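Local coordinates for protein beta-glucoside phosphorylase BglX (Unidentified, PDB 5VQE) that probably cleaves beta-glucosides by transferring their glucosyl group to phosphate, as a glucoside phosphorylase of glycoside hydrolase family 3, at residues A[107-112]-A[529-534]; A[426-431]-A[471-476]. One frame throughout, in Å; residues are numbered along the deposited sequence.

Contact 1 (A[107-112]-A[529-534]); sequences GTYVAS and AYTSNE
Asn533 reaches over the ring of Tyr109 with its amide, ND2 standing 3.8 Å above the ring plane near the rim and the two planes 71° apart. From there ND2 donates to Val110 O at 3.2 Å, a bond that lies nearly in the amide plane but meets the carbonyl from above its own plane. Thr531 meets the same tyrosine through its methyl, CG2 lying 3.4 Å from Tyr109 OH. Its chi1 of -53° puts OG1 beside the backbone N and CG2 opposite it; CG2 goes to the tyrosine, while OG1 takes a nearly straight hydrogen bond (165°) from Ser112 N at 3.0 Å. Ser112 OG in turn donates to Tyr530 O, also 3.0 Å away.

Further out, Arg95 bonds the hydroxyl of Tyr109. Ser112 and Asn533 are both N-caps: the serine oxygen receives Gly115 N, and Asn533 caps a backbone N of helix 534-544, its OD1 also bonding Thr536 OG1. The loops run antiparallel without strand pairing: 107-112 leads into helix 113-119, the segment 529-534 joins strand 525-528 to helix 534-544, and Ile387 of helix 378-391 packs on Val110 and Ala111.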
loop_
_atom_site.group_PDB
_atom_site.type_symbol
_atom_site.label_atom_id
_atom_site.label_comp_id
_atom_site.label_asym_id
_atom_site.label_seq_id
_atom_site.Cartn_x
_atom_site.Cartn_y
_atom_site.Cartn_z
ATOM N N GLY A 107 12.925 -8.950 -1.748
ATOM C CA GLY A 107 12.225 -9.120 -3.006
ATOM C C GLY A 107 12.524 -7.997 -3.986
ATOM O O GLY A 107 13.324 -7.097 -3.733
ATOM N N THR A 108 11.846 -8.049 -5.127
ATOM C CA THR A 108 12.023 -7.057 -6.180
ATOM C C THR A 108 11.138 -5.840 -5.919
ATOM O O THR A 108 9.908 -5.951 -5.900
ATOM C CB THR A 108 11.686 -7.643 -7.548
ATOM O OG1 THR A 108 12.469 -8.821 -7.782
ATOM C CG2 THR A 108 11.966 -6.627 -8.645
ATOM N N TYR A 109 11.766 -4.677 -5.763
ATOM C CA TYR A 109 11.057 -3.399 -5.711
ATOM C C TYR A 109 10.822 -2.929 -7.143
ATOM O O TYR A 109 11.756 -2.487 -7.818
ATOM C CB TYR A 109 11.871 -2.381 -4.911
ATOM C CG TYR A 109 11.162 -1.067 -4.607
ATOM C CD1 TYR A 109 9.885 -0.807 -5.090
ATOM C CD2 TYR A 109 11.782 -0.082 -3.851
ATOM C CE1 TYR A 109 9.248 0.377 -4.819
ATOM C CE2 TYR A 109 11.143 1.118 -3.571
ATOM C CZ TYR A 109 9.873 1.335 -4.062
ATOM O OH TYR A 109 9.206 2.512 -3.814
ATOM N N VAL A 110 9.582 -3.035 -7.618
ATOM C CA VAL A 110 9.239 -2.672 -8.989
ATOM C C VAL A 110 8.989 -1.173 -9.074
ATOM O O VAL A 110 9.774 -0.429 -9.673
ATOM C CB VAL A 110 8.012 -3.458 -9.480
ATOM C CG1 VAL A 110 7.602 -3.014 -10.888
ATOM C CG2 VAL A 110 8.294 -4.961 -9.449
ATOM N N ALA A 111 7.888 -0.719 -8.481
ATOM C CA ALA A 111 7.498 0.681 -8.546
ATOM C C ALA A 111 6.367 0.919 -7.561
ATOM O O ALA A 111 5.650 -0.009 -7.175
ATOM C CB ALA A 111 7.058 1.082 -9.957
ATOM N N SER A 112 6.216 2.180 -7.154
ATOM C CA SER A 112 4.987 2.576 -6.487
ATOM C C SER A 112 3.821 2.408 -7.460
ATOM O O SER A 112 4.012 2.428 -8.679
ATOM C CB SER A 112 5.068 4.027 -6.010
ATOM O OG SER A 112 5.149 4.920 -7.116
ATOM N N ALA A 529 9.345 11.176 -10.570
ATOM C CA ALA A 529 9.727 9.796 -10.828
ATOM C C ALA A 529 8.973 8.780 -9.974
ATOM O O ALA A 529 9.043 7.583 -10.273
ATOM C CB ALA A 529 11.234 9.620 -10.609
ATOM N N TYR A 530 8.298 9.219 -8.904
ATOM C CA TYR A 530 7.325 8.435 -8.136
ATOM C C TYR A 530 7.924 7.318 -7.287
ATOM O O TYR A 530 7.279 6.850 -6.340
ATOM C CB TYR A 530 6.273 7.811 -9.057
ATOM C CG TYR A 530 5.668 8.738 -10.080
ATOM C CD1 TYR A 530 4.736 9.698 -9.717
ATOM C CD2 TYR A 530 6.011 8.632 -11.422
ATOM C CE1 TYR A 530 4.175 10.542 -10.653
ATOM C CE2 TYR A 530 5.458 9.465 -12.367
ATOM C CZ TYR A 530 4.540 10.422 -11.979
ATOM O OH TYR A 530 3.982 11.256 -12.920
ATOM N N THR A 531 9.126 6.853 -7.624
ATOM C CA THR A 531 9.746 5.720 -6.952
ATOM C C THR A 531 11.232 5.971 -6.778
ATOM O O THR A 531 11.899 6.399 -7.721
ATOM C CB THR A 531 9.561 4.433 -7.762
ATOM O OG1 THR A 531 8.173 4.243 -8.069
ATOM C CG2 THR A 531 10.092 3.238 -7.002
ATOM N N SER A 532 11.760 5.667 -5.594
ATOM C CA SER A 532 13.188 5.833 -5.313
ATOM C C SER A 532 13.814 4.446 -5.194
ATOM O O SER A 532 13.970 3.898 -4.104
ATOM C CB SER A 532 13.418 6.657 -4.059
ATOM O OG SER A 532 14.799 6.986 -3.940
ATOM N N ASN A 533 14.149 3.861 -6.342
ATOM C CA ASN A 533 14.895 2.612 -6.362
ATOM C C ASN A 533 15.942 2.683 -7.465
ATOM O O ASN A 533 16.003 3.641 -8.238
ATOM C CB ASN A 533 13.973 1.395 -6.539
ATOM C CG ASN A 533 13.225 1.393 -7.857
ATOM O OD1 ASN A 533 13.485 2.200 -8.750
ATOM N ND2 ASN A 533 12.286 0.465 -7.985
ATOM N N GLU A 534 16.788 1.654 -7.517
ATOM C CA GLU A 534 17.899 1.663 -8.461
ATOM C C GLU A 534 17.408 1.800 -9.898
ATOM O O GLU A 534 17.976 2.568 -10.683
ATOM C CB GLU A 534 18.731 0.391 -8.291
ATOM C CG GLU A 534 19.673 0.103 -9.456
ATOM C CD GLU A 534 20.704 -0.959 -9.119
ATOM O OE1 GLU A 534 20.635 -1.523 -8.007
ATOM O OE2 GLU A 534 21.583 -1.224 -9.966
#

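Contact 2 (A[426-431]-A[471-476]); sequences GYLSEA and IYYANF
Ala431 lays its methyl over the centre of the Tyr473 ring, CB standing 4.1 Å from the ring centroid and only 8° off the normal, a CH-pi contact made squarely on the face. Ala431 CA shares that face, 4.0 Å from Tyr473 CE2, so it is the first turn of the helix, backbone included, that rests on the flat of the tyrosine. Leu428 approaches the same ring obliquely, its CD1 lying 4.2 Å from Tyr473 CE1. This methyl also fills the angle between the ring and Asn475, where it comes within 3.7 Å of Asn475 ND2. At the far end of the ring, Glu430 brings CB to 3.2 Å from Tyr473 OH and also touches the ring with its backbone carbonyl, while a bend at chi2 (74°) carries the carboxylate away.

The phenol itself is held from outside the two segments, by a hydrogen bond to Ser532 OG, and its ring also stacks with that of Phe511. Asn475 ND2 has a weak hydrogen bond to Glu421. The approach to the helix is fixed by Gln417, whose amide receives Leu428 N on its oxygen and donates to Gly426 O through its nitrogen.

Leu428 is the N-cap residue of helix 429-441, which links the parallel strands 412-419 and 444-447 in a beta-alpha-beta arrangement. The first turn of this helix reaches across to the C-terminal end of strand 469-475, the neighbour of 412-419 on the side away from 444-447, on the face of the mixed sheet from which Tyr473 and Asn475 project.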
loop_
_atom_site.group_PDB
_atom_site.type_symbol
_atom_site.label_atom_id
_atom_site.label_comp_id
_atom_site.label_asym_id
_atom_site.label_seq_id
_atom_site.Cartn_x
_atom_site.Cartn_y
_atom_site.Cartn_z
ATOM N N GLY A 426 23.567 9.372 6.657
ATOM C CA GLY A 426 22.938 10.598 6.226
ATOM C C GLY A 426 22.415 10.601 4.803
ATOM O O GLY A 426 21.500 11.378 4.502
ATOM N N TYR A 427 22.953 9.766 3.918
ATOM C CA TYR A 427 22.603 9.817 2.503
ATOM C C TYR A 427 21.932 8.524 2.066
ATOM O O TYR A 427 22.419 7.426 2.360
ATOM C CB TYR A 427 23.838 10.099 1.644
ATOM C CG TYR A 427 24.431 11.466 1.903
ATOM C CD1 TYR A 427 23.719 12.616 1.611
ATOM C CD2 TYR A 427 25.700 11.606 2.449
ATOM C CE1 TYR A 427 24.254 13.865 1.855
ATOM C CE2 TYR A 427 26.241 12.853 2.695
ATOM C CZ TYR A 427 25.515 13.976 2.400
ATOM O OH TYR A 427 26.060 15.218 2.644
ATOM N N LEU A 428 20.809 8.666 1.372
ATOM C CA LEU A 428 20.111 7.520 0.812
ATOM C C LEU A 428 21.014 6.757 -0.147
ATOM O O LEU A 428 21.740 7.350 -0.950
ATOM C CB LEU A 428 18.861 7.983 0.067
ATOM C CG LEU A 428 17.798 8.716 0.874
ATOM C CD1 LEU A 428 16.875 9.482 -0.061
ATOM C CD2 LEU A 428 17.003 7.736 1.706
ATOM N N SER A 429 20.954 5.427 -0.075
ATOM C CA SER A 429 21.708 4.609 -1.016
ATOM C C SER A 429 21.401 5.006 -2.456
ATOM O O SER A 429 22.301 5.071 -3.301
ATOM C CB SER A 429 21.393 3.131 -0.781
ATOM O OG SER A 429 22.121 2.316 -1.680
ATOM N N GLU A 430 20.136 5.305 -2.755
ATOM C CA GLU A 430 19.778 5.616 -4.133
ATOM C C GLU A 430 20.313 6.978 -4.560
ATOM O O GLU A 430 20.595 7.186 -5.747
ATOM C CB GLU A 430 18.262 5.556 -4.303
ATOM C CG GLU A 430 17.699 4.147 -4.299
ATOM C CD GLU A 430 17.685 3.518 -2.928
ATOM O OE1 GLU A 430 17.695 4.256 -1.919
ATOM O OE2 GLU A 430 17.673 2.275 -2.865
ATOM N N ALA A 431 20.448 7.917 -3.618
ATOM C CA ALA A 431 21.041 9.207 -3.953
ATOM C C ALA A 431 22.550 9.089 -4.129
ATOM O O ALA A 431 23.127 9.799 -4.960
ATOM C CB ALA A 431 20.709 10.247 -2.886
ATOM N N ILE A 471 21.039 20.358 -8.251
ATOM C CA ILE A 471 20.094 19.266 -8.458
ATOM C C ILE A 471 19.542 18.838 -7.107
ATOM O O ILE A 471 20.311 18.599 -6.170
ATOM C CB ILE A 471 20.728 18.062 -9.178
ATOM C CG1 ILE A 471 21.288 18.494 -10.538
ATOM C CG2 ILE A 471 19.664 16.962 -9.355
ATOM C CD1 ILE A 471 21.809 17.344 -11.397
ATOM N N TYR A 472 18.213 18.725 -7.017
ATOM C CA TYR A 472 17.541 18.238 -5.813
ATOM C C TYR A 472 17.067 16.797 -5.986
ATOM O O TYR A 472 16.434 16.460 -6.992
ATOM C CB TYR A 472 16.353 19.135 -5.456
ATOM C CG TYR A 472 16.795 20.429 -4.824
ATOM C CD1 TYR A 472 17.309 21.454 -5.592
ATOM C CD2 TYR A 472 16.733 20.606 -3.453
ATOM C CE1 TYR A 472 17.737 22.628 -5.018
ATOM C CE2 TYR A 472 17.158 21.779 -2.869
ATOM C CZ TYR A 472 17.658 22.787 -3.660
ATOM O OH TYR A 472 18.094 23.963 -3.087
ATOM N N TYR A 473 17.387 15.950 -5.002
ATOM C CA TYR A 473 16.895 14.575 -4.923
ATOM C C TYR A 473 15.931 14.528 -3.740
ATOM O O TYR A 473 16.360 14.503 -2.583
ATOM C CB TYR A 473 18.047 13.591 -4.751
ATOM C CG TYR A 473 17.675 12.137 -4.933
ATOM C CD1 TYR A 473 16.865 11.478 -4.010
ATOM C CD2 TYR A 473 18.150 11.416 -6.024
ATOM C CE1 TYR A 473 16.530 10.144 -4.176
ATOM C CE2 TYR A 473 17.823 10.087 -6.197
ATOM C CZ TYR A 473 17.011 9.455 -5.279
ATOM O OH TYR A 473 16.694 8.131 -5.462
ATOM N N ALA A 474 14.633 14.523 -4.031
ATOM C CA ALA A 474 13.594 14.584 -3.011
ATOM C C ALA A 474 12.933 13.219 -2.872
ATOM O O ALA A 474 12.399 12.681 -3.849
ATOM C CB ALA A 474 12.551 15.643 -3.364
ATOM N N ASN A 475 12.958 12.666 -1.649
ATOM C CA ASN A 475 12.321 11.380 -1.344
ATOM C C ASN A 475 11.552 11.524 -0.029
ATOM O O ASN A 475 12.060 11.198 1.043
ATOM C CB ASN A 475 13.354 10.257 -1.261
ATOM C CG ASN A 475 12.737 8.923 -0.909
ATOM O OD1 ASN A 475 11.639 8.603 -1.356
ATOM N ND2 ASN A 475 13.436 8.138 -0.102
ATOM N N PHE A 476 10.315 12.014 -0.111
ATOM C CA PHE A 476 9.427 12.096 1.049
ATOM C C PHE A 476 8.386 10.992 0.915
ATOM O O PHE A 476 7.395 11.133 0.191
ATOM C CB PHE A 476 8.822 13.490 1.167
ATOM C CG PHE A 476 9.798 14.490 1.714
ATOM C CD1 PHE A 476 9.789 14.823 3.059
ATOM C CD2 PHE A 476 10.778 15.033 0.898
ATOM C CE1 PHE A 476 10.718 15.721 3.573
ATOM C CE2 PHE A 476 11.713 15.928 1.410
ATOM C CZ PHE A 476 11.680 16.267 2.748
#

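Overall arrangement
Contact 2 is nested along the chain inside the long loop closed by contact 1, and their centres are 14 Å apart. Strands 469-475 and 525-528 belong to the same six-stranded mixed sheet, separated by strand 506-510, so 529-534 emerges from the sheet whose face contact 2 packs. Ser532 joins the two through its hydroxyl, probably hydrogen-bonded to Tyr473 OH, and Glu430 CG packs beside it on Ser532 O and Asn533 CA. Contact 2 is internal to this alpha/beta domain, whereas contact 1 joins the domain to a loop of the N-terminal family 3 TIM-barrel region. The side chain of Ser112 is about 14 Å from the bound fluoroglucose, so this interdomain junction lies outside the sugar pocket.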